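Local coordinates for alpha-11 giardin (Giardia intestinalis, PDB 2II2), which belongs to the annexin family, binds calcium, and probably takes part in parasite attachment and in maintaining the ventral disk, at residues S78-V83 / P106-K111; V83-M88 / Q114-K119. All blocks are in the same frame, centred on the assembly; numbering follows the deposited sequence.

In the fold
Both contacts join the same two helices of this all-helical annexin chain, helix 76-89 and helix 106-120, with helix 94-102 between them in sequence. Their centres lie about 8 Å apart. Along the chain the segments alternate: 78-83, then 83-88 with Val83 in common, then 106-111 and 114-119, so the order of the segments on one helix is kept on the other. Contact 1 is a polar bridge near the start of helix 106-120, and contact 2 is a largely apolar meeting round a tyrosine further along. Val81 packs on Ala115 and Lys119 and so ties the two together; the helices are thus joined at two levels. Both lie away from the calcium-binding residues Ile60 and Glu66.

Contact 1: residues S78-V83 / P106-K111; sequences SARVNV and PDERLK
A long, water-assisted salt bridge joins two helices of the annexin fold here: Arg80 of helix 76-89 reaches Glu108 in the first turn of helix 106-120. The backbones stay well apart, with Arg80 CA and Glu108 CA 9.8 Å from each other; the two side chains leave their helices on the same side and cross obliquely, so that their ends meet. In Arg80, CG stands anti to the carbonyl carbon (chi1 -70°) and the chain then runs straight from CG to NE, carrying the guanidinium out to the carboxylate. Glu108 also continues extended beyond CG. Arg80 NH2 and Glu108 OE2 are 3.6 Å apart, but the oxygen lies well out of the guanidinium plane, and the two flat groups are turned 45° against each other. No N-H points at OE2, which leaves charge attraction without a direct hydrogen bond. A water supplies the directed link: it lies in the guanidinium plane at the edge, accepts from Arg80 NH2 at 2.8 Å, and donates to Glu108 OE1 at 2.9 Å. Each charged end has further partners. Arg80 NE bonds to Asn76 OD1, one turn earlier on its own helix, and NH1 to the carbonyl oxygen of Ile103, ahead of the other helix, which fixes the rotation of the guanidinium, while Glu108 OE1 takes the backbone N-H of Thr105, just ahead of helix 106-120. Leu266 touches both Arg80 and Glu108. Leu262 and Phe263 of helix 249-263 pack against Arg80, and Val83 lies on Ala96 and Val100, so helix 76-89 also packs against helices 249-263 and 94-102.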
ATOM      1  N   SER A  78      11.061   5.611   4.998  1.00 10.12           N
ATOM      2  CA  SER A  78      11.016   5.293   6.417  1.00 10.92           C
ATOM      3  C   SER A  78       9.688   4.643   6.795  1.00 10.39           C
ATOM      4  O   SER A  78       9.653   3.643   7.515  1.00 11.06           O
ATOM      5  CB  SER A  78      11.234   6.562   7.246  1.00 11.49           C
ATOM      6  OG  SER A  78      10.987   6.343   8.606  1.00 13.95           O
ATOM      7  N   ALA A  79       8.606   5.187   6.258  1.00  9.63           N
ATOM      8  CA  ALA A  79       7.280   4.625   6.484  1.00 10.10           C
ATOM      9  C   ALA A  79       7.227   3.172   6.001  1.00  9.76           C
ATOM     10  O   ALA A  79       6.710   2.292   6.694  1.00 10.06           O
ATOM     11  CB  ALA A  79       6.223   5.466   5.777  1.00 10.88           C
ATOM     12  N   ARG A  80       7.752   2.917   4.807  1.00  9.69           N
ATOM     13  CA  ARG A  80       7.773   1.553   4.271  1.00  9.56           C
ATOM     14  C   ARG A  80       8.569   0.612   5.165  1.00  9.90           C
ATOM     15  O   ARG A  80       8.128  -0.526   5.409  1.00  9.69           O
ATOM     16  CB  ARG A  80       8.364   1.546   2.868  1.00 10.27           C
ATOM     17  CG  ARG A  80       7.471   2.189   1.801  1.00 11.15           C
ATOM     18  CD  ARG A  80       8.087   1.993   0.444  1.00 12.91           C
ATOM     19  NE  ARG A  80       7.525   2.936  -0.523  1.00 13.91           N
ATOM     20  CZ  ARG A  80       6.833   2.605  -1.615  1.00 14.47           C
ATOM     21  NH1 ARG A  80       6.582   1.338  -1.941  1.00 14.79           N
ATOM     22  NH2 ARG A  80       6.388   3.573  -2.395  1.00 13.33           N
ATOM     23  N   VAL A  81       9.741   1.051   5.637  1.00 10.37           N
ATOM     24  CA  VAL A  81      10.522   0.209   6.544  1.00 10.93           C
ATOM     25  C   VAL A  81       9.697  -0.131   7.794  1.00 10.90           C
ATOM     26  O   VAL A  81       9.632  -1.300   8.220  1.00 11.12           O
ATOM     27  CB  VAL A  81      11.840   0.909   6.936  1.00 11.13           C
ATOM     28  CG1 VAL A  81      12.533   0.177   8.096  1.00 12.19           C
ATOM     29  CG2 VAL A  81      12.773   1.018   5.738  1.00 11.65           C
ATOM     30  N   ASN A  82       9.049   0.876   8.366  1.00 11.30           N
ATOM     31  CA  ASN A  82       8.240   0.642   9.569  1.00 11.47           C
ATOM     32  C   ASN A  82       7.102  -0.343   9.317  1.00 10.37           C
ATOM     33  O   ASN A  82       6.833  -1.220  10.133  1.00 10.62           O
ATOM     34  CB  ASN A  82       7.754   1.963  10.176  1.00 12.35           C
ATOM     35  CG  ASN A  82       8.913   2.824  10.632  1.00 15.92           C
ATOM     36  OD1 ASN A  82      10.020   2.326  10.840  1.00 18.45           O
ATOM     37  ND2 ASN A  82       8.677   4.108  10.750  1.00 17.89           N
ATOM     38  N   VAL A  83       6.453  -0.223   8.174  1.00  9.83           N
ATOM     39  CA  VAL A  83       5.357  -1.116   7.814  1.00  9.55           C
ATOM     40  C   VAL A  83       5.868  -2.559   7.697  1.00  8.86           C
ATOM     41  O   VAL A  83       5.220  -3.483   8.190  1.00  8.61           O
ATOM     42  CB  VAL A  83       4.698  -0.656   6.489  1.00  9.29           C
ATOM     43  CG1 VAL A  83       3.774  -1.748   5.935  1.00 10.28           C
ATOM     44  CG2 VAL A  83       3.923   0.650   6.701  1.00  9.53           C
ATOM     45  N   PRO A 106      11.683  -0.018  -9.387  1.00 12.28           N
ATOM     46  CA  PRO A 106      12.991  -0.562  -8.998  1.00 12.89           C
ATOM     47  C   PRO A 106      13.795   0.344  -8.067  1.00 12.20           C
ATOM     48  O   PRO A 106      14.453  -0.150  -7.160  1.00 12.45           O
ATOM     49  CB  PRO A 106      13.711  -0.729 -10.338  1.00 12.90           C
ATOM     50  CG  PRO A 106      12.597  -0.917 -11.341  1.00 13.54           C
ATOM     51  CD  PRO A 106      11.500  -0.010 -10.851  1.00 13.45           C
ATOM     52  N   ASP A 107      13.749   1.653  -8.285  1.00 12.66           N
ATOM     53  CA  ASP A 107      14.492   2.570  -7.414  1.00 13.03           C
ATOM     54  C   ASP A 107      13.908   2.606  -6.007  1.00 12.04           C
ATOM     55  O   ASP A 107      14.652   2.702  -5.036  1.00 12.77           O
ATOM     56  CB  ASP A 107      14.585   3.987  -7.973  1.00 13.96           C
ATOM     57  CG  ASP A 107      15.618   4.824  -7.224  1.00 16.29           C
ATOM     58  OD1 ASP A 107      16.802   4.418  -7.206  1.00 20.06           O
ATOM     59  OD2 ASP A 107      15.233   5.846  -6.612  1.00 17.58           O
ATOM     60  N   GLU A 108      12.571   2.546  -5.880  1.00 11.41           N
ATOM     61  CA  GLU A 108      11.952   2.520  -4.558  1.00 11.19           C
ATOM     62  C   GLU A 108      12.337   1.238  -3.848  1.00 11.04           C
ATOM     63  O   GLU A 108      12.560   1.225  -2.649  1.00 11.35           O
ATOM     64  CB  GLU A 108      10.433   2.642  -4.637  1.00 11.13           C
ATOM     65  CG  GLU A 108       9.978   4.066  -4.953  1.00 12.03           C
ATOM     66  CD  GLU A 108       8.502   4.181  -5.324  1.00 12.83           C
ATOM     67  OE1 GLU A 108       7.894   3.207  -5.801  1.00 12.51           O
ATOM     68  OE2 GLU A 108       7.953   5.294  -5.193  1.00 16.56           O
ATOM     69  N   ARG A 109      12.412   0.149  -4.608  1.00 10.74           N
ATOM     70  CA  ARG A 109      12.836  -1.129  -4.059  1.00 11.91           C
ATOM     71  C   ARG A 109      14.273  -1.056  -3.536  1.00 11.53           C
ATOM     72  O   ARG A 109      14.565  -1.547  -2.459  1.00 11.50           O
ATOM     73  CB  ARG A 109      12.703  -2.215  -5.134  1.00 12.90           C
ATOM     74  CG  ARG A 109      13.396  -3.530  -4.853  1.00 15.87           C
ATOM     75  CD  ARG A 109      13.100  -4.571  -5.910  1.00 15.65           C
ATOM     76  NE  ARG A 109      13.840  -4.330  -7.149  1.00 17.79           N
ATOM     77  CZ  ARG A 109      13.774  -5.122  -8.217  1.00 18.05           C
ATOM     78  NH1 ARG A 109      13.004  -6.222  -8.194  1.00 17.87           N
ATOM     79  NH2 ARG A 109      14.492  -4.817  -9.302  1.00 20.38           N
ATOM     80  N   LEU A 110      15.169  -0.476  -4.327  1.00 11.53           N
ATOM     81  CA  LEU A 110      16.554  -0.312  -3.904  1.00 11.54           C
ATOM     82  C   LEU A 110      16.688   0.580  -2.659  1.00 11.54           C
ATOM     83  O   LEU A 110      17.397   0.236  -1.704  1.00 12.35           O
ATOM     84  CB  LEU A 110      17.380   0.250  -5.059  1.00 12.79           C
ATOM     85  CG  LEU A 110      18.844   0.528  -4.718  1.00 14.05           C
ATOM     86  CD1 LEU A 110      19.614  -0.735  -4.347  1.00 15.94           C
ATOM     87  CD2 LEU A 110      19.487   1.288  -5.844  1.00 16.72           C
ATOM     88  N   LYS A 111      15.976   1.698  -2.649  1.00 11.61           N
ATOM     89  CA  LYS A 111      16.033   2.589  -1.500  1.00 11.81           C
ATOM     90  C   LYS A 111      15.456   1.919  -0.253  1.00 10.89           C
ATOM     91  O   LYS A 111      15.967   2.116   0.843  1.00 10.71           O
ATOM     92  CB  LYS A 111      15.302   3.891  -1.805  1.00 12.30           C
ATOM     93  CG  LYS A 111      16.042   4.757  -2.799  1.00 16.17           C
ATOM     94  CD  LYS A 111      15.346   6.070  -3.023  1.00 20.43           C
ATOM     95  CE  LYS A 111      16.342   7.136  -3.456  1.00 23.64           C
ATOM     96  NZ  LYS A 111      17.127   6.700  -4.643  1.00 25.87           N
TER
HETATM   97  O   HOH W   1       5.170   3.393  -4.964  1.00 11.85           O

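Contact 2: residues V83-M88 / Q114-K119; sequences VIKKAM and QAYKEK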
ATOM      1  N   VAL A  83       6.453  -0.223   8.174  1.00  9.83           N
ATOM      2  CA  VAL A  83       5.357  -1.116   7.814  1.00  9.55           C
ATOM      3  C   VAL A  83       5.868  -2.559   7.697  1.00  8.86           C
ATOM      4  O   VAL A  83       5.220  -3.483   8.190  1.00  8.61           O
ATOM      5  CB  VAL A  83       4.698  -0.656   6.489  1.00  9.29           C
ATOM      6  CG1 VAL A  83       3.774  -1.748   5.935  1.00 10.28           C
ATOM      7  CG2 VAL A  83       3.923   0.650   6.701  1.00  9.53           C
ATOM      8  N   ILE A  84       7.004  -2.784   7.024  1.00  9.16           N
ATOM      9  CA  ILE A  84       7.540  -4.158   6.902  1.00 10.42           C
ATOM     10  C   ILE A  84       7.862  -4.734   8.263  1.00  9.48           C
ATOM     11  O   ILE A  84       7.504  -5.874   8.563  1.00  9.89           O
ATOM     12  CB  ILE A  84       8.816  -4.244   6.021  1.00  9.97           C
ATOM     13  CG1 ILE A  84       8.490  -3.863   4.581  1.00 12.40           C
ATOM     14  CG2 ILE A  84       9.438  -5.655   6.071  1.00 12.18           C
ATOM     15  CD1 ILE A  84       7.523  -4.794   3.898  1.00 14.97           C
ATOM     16  N   LYS A  85       8.557  -3.962   9.094  1.00 10.21           N
ATOM     17  CA  LYS A  85       8.889  -4.477  10.428  1.00 11.59           C
ATOM     18  C   LYS A  85       7.637  -4.874  11.231  1.00 10.98           C
ATOM     19  O   LYS A  85       7.607  -5.942  11.837  1.00 12.00           O
ATOM     20  CB  LYS A  85       9.775  -3.494  11.198  1.00 12.36           C
ATOM     21  CG  LYS A  85      11.235  -3.472  10.724  1.00 15.59           C
ATOM     22  CD  LYS A  85      11.898  -4.857  10.770  1.00 20.21           C
ATOM     23  CE  LYS A  85      12.263  -5.261  12.195  1.00 20.78           C
ATOM     24  NZ  LYS A  85      13.165  -6.455  12.218  1.00 22.35           N
ATOM     25  N   LYS A  86       6.608  -4.029  11.228  1.00 10.89           N
ATOM     26  CA  LYS A  86       5.384  -4.343  11.941  1.00 10.43           C
ATOM     27  C   LYS A  86       4.719  -5.586  11.354  1.00  9.77           C
ATOM     28  O   LYS A  86       4.196  -6.445  12.083  1.00 10.29           O
ATOM     29  CB  LYS A  86       4.419  -3.160  11.900  1.00 10.87           C
ATOM     30  CG  LYS A  86       3.140  -3.424  12.625  1.00 13.41           C
ATOM     31  CD  LYS A  86       2.130  -2.303  12.467  1.00 14.10           C
ATOM     32  CE  LYS A  86       0.907  -2.613  13.335  1.00 16.18           C
ATOM     33  NZ  LYS A  86      -0.252  -1.729  13.083  1.00 19.09           N
ATOM     34  N   ALA A  87       4.729  -5.663  10.033  1.00  8.76           N
ATOM     35  CA  ALA A  87       4.081  -6.768   9.352  1.00  8.41           C
ATOM     36  C   ALA A  87       4.716  -8.109   9.681  1.00  8.64           C
ATOM     37  O   ALA A  87       4.051  -9.135   9.615  1.00  9.62           O
ATOM     38  CB  ALA A  87       4.139  -6.538   7.850  1.00  9.06           C
ATOM     39  N   MET A  88       6.012  -8.112   9.974  1.00  8.61           N
ATOM     40  CA  MET A  88       6.738  -9.375  10.164  1.00 10.39           C
ATOM     41  C   MET A  88       6.997  -9.715  11.625  1.00 10.81           C
ATOM     42  O   MET A  88       7.516 -10.781  11.932  1.00 12.62           O
ATOM     43  CB  MET A  88       8.044  -9.344   9.384  1.00  9.80           C
ATOM     44  CG  MET A  88       7.784  -9.278   7.892  1.00 11.11           C
ATOM     45  SD  MET A  88       9.225  -9.367   6.844  1.00 13.03           S
ATOM     46  CE  MET A  88       9.761 -11.030   7.171  1.00 13.36           C
ATOM     47  N   GLN A 114      18.066  -0.512   1.093  1.00 10.79           N
ATOM     48  CA  GLN A 114      19.152   0.204   1.747  1.00 11.46           C
ATOM     49  C   GLN A 114      18.737   0.709   3.109  1.00 11.41           C
ATOM     50  O   GLN A 114      19.473   0.554   4.085  1.00 13.46           O
ATOM     51  CB  GLN A 114      19.632   1.354   0.869  1.00 11.91           C
ATOM     52  CG  GLN A 114      20.341   0.871  -0.383  1.00 13.11           C
ATOM     53  CD  GLN A 114      20.604   1.982  -1.392  1.00 13.68           C
ATOM     54  OE1 GLN A 114      19.886   2.983  -1.455  1.00 16.79           O
ATOM     55  NE2 GLN A 114      21.623   1.787  -2.215  1.00 16.03           N
ATOM     56  N   ALA A 115      17.555   1.313   3.188  1.00 11.31           N
ATOM     57  CA  ALA A 115      17.049   1.845   4.443  1.00 11.34           C
ATOM     58  C   ALA A 115      16.766   0.750   5.445  1.00 11.37           C
ATOM     59  O   ALA A 115      16.978   0.936   6.657  1.00 12.57           O
ATOM     60  CB  ALA A 115      15.801   2.663   4.219  1.00 10.98           C
ATOM     61  N   TYR A 116      16.241  -0.372   4.955  1.00 11.04           N
ATOM     62  CA  TYR A 116      15.925  -1.485   5.818  1.00 11.50           C
ATOM     63  C   TYR A 116      17.195  -2.074   6.442  1.00 12.41           C
ATOM     64  O   TYR A 116      17.205  -2.390   7.632  1.00 13.33           O
ATOM     65  CB  TYR A 116      15.140  -2.540   5.044  1.00 11.77           C
ATOM     66  CG  TYR A 116      14.678  -3.693   5.875  1.00 10.87           C
ATOM     67  CD1 TYR A 116      13.395  -3.705   6.447  1.00 11.84           C
ATOM     68  CD2 TYR A 116      15.513  -4.789   6.081  1.00 12.04           C
ATOM     69  CE1 TYR A 116      12.969  -4.783   7.217  1.00 12.43           C
ATOM     70  CE2 TYR A 116      15.098  -5.858   6.844  1.00 11.86           C
ATOM     71  CZ  TYR A 116      13.826  -5.867   7.400  1.00 11.41           C
ATOM     72  OH  TYR A 116      13.383  -6.940   8.137  1.00 13.54           O
ATOM     73  N   LYS A 117      18.235  -2.234   5.624  1.00 13.01           N
ATOM     74  CA  LYS A 117      19.540  -2.715   6.099  1.00 14.78           C
ATOM     75  C   LYS A 117      20.152  -1.736   7.107  1.00 15.69           C
ATOM     76  O   LYS A 117      20.673  -2.157   8.127  1.00 17.14           O
ATOM     77  CB  LYS A 117      20.491  -2.934   4.908  1.00 15.18           C
ATOM     78  CG  LYS A 117      21.939  -3.333   5.247  1.00 17.24           C
ATOM     79  CD  LYS A 117      22.038  -4.556   6.124  1.00 18.04           C
ATOM     80  CE  LYS A 117      23.493  -5.043   6.208  1.00 19.36           C
ATOM     81  NZ  LYS A 117      23.898  -5.913   5.067  1.00 21.00           N
ATOM     82  N   GLU A 118      20.072  -0.440   6.820  1.00 15.71           N
ATOM     83  CA  GLU A 118      20.618   0.570   7.737  1.00 16.95           C
ATOM     84  C   GLU A 118      19.866   0.537   9.069  1.00 17.18           C
ATOM     85  O   GLU A 118      20.474   0.662  10.133  1.00 18.19           O
ATOM     86  CB  GLU A 118      20.570   1.964   7.104  1.00 17.44           C
ATOM     87  CG  GLU A 118      21.080   3.108   7.994  1.00 20.24           C
ATOM     88  CD  GLU A 118      22.572   3.022   8.309  1.00 23.52           C
ATOM     89  OE1 GLU A 118      23.347   2.506   7.469  1.00 26.86           O
ATOM     90  OE2 GLU A 118      22.973   3.488   9.405  1.00 25.55           O
ATOM     91  N   LYS A 119      18.547   0.343   9.021  1.00 17.27           N
ATOM     92  CA  LYS A 119      17.734   0.399  10.237  1.00 17.61           C
ATOM     93  C   LYS A 119      17.863  -0.860  11.097  1.00 17.29           C
ATOM     94  O   LYS A 119      17.990  -0.787  12.328  1.00 18.58           O
ATOM     95  CB  LYS A 119      16.259   0.643   9.893  1.00 17.93           C
ATOM     96  CG  LYS A 119      15.331   0.574  11.102  1.00 20.30           C
ATOM     97  CD  LYS A 119      14.258   1.651  11.062  1.00 22.32           C
ATOM     98  CE  LYS A 119      13.497   1.751  12.384  1.00 23.85           C
ATOM     99  NZ  LYS A 119      14.381   1.994  13.569  1.00 26.35           N
TER
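Tyr116 reaches across from helix 106-120 to Ile84 and Lys85 of helix 76-89, and both side chains cross it at about a right angle. Its CG stands anti to the backbone N (chi1 -176°), which sends the ring out toward the other helix, where its CE1 corner meets both partners. Ile84 approaches with its CG2 branch, 3.8 Å from Tyr116 CE1, obliquely to the ring; CG1 heads away from the contact. Lys85 comes from the neighbouring position on the helix. Its chain bends at chi2 (-56°) and again at chi3, turning the methylene groups back so that CD lies obliquely to the ring, 3.7 Å from Tyr116 CE1, and an equal 3.7 Å separates Lys85 CD from Tyr116 OH. The aliphatic part of the exposed lysine thereby packs beside the tyrosine. The hydroxyl itself is engaged by Asp127 OD2 of helix 124-131 in a hydrogen bond, anchoring the far end of the ring. Leu124 of that same helix touches both Ile84 and Tyr116, and Val100 of helix 94-102 also lies on Ile84, so helices 94-102 and 124-131 both border the contact.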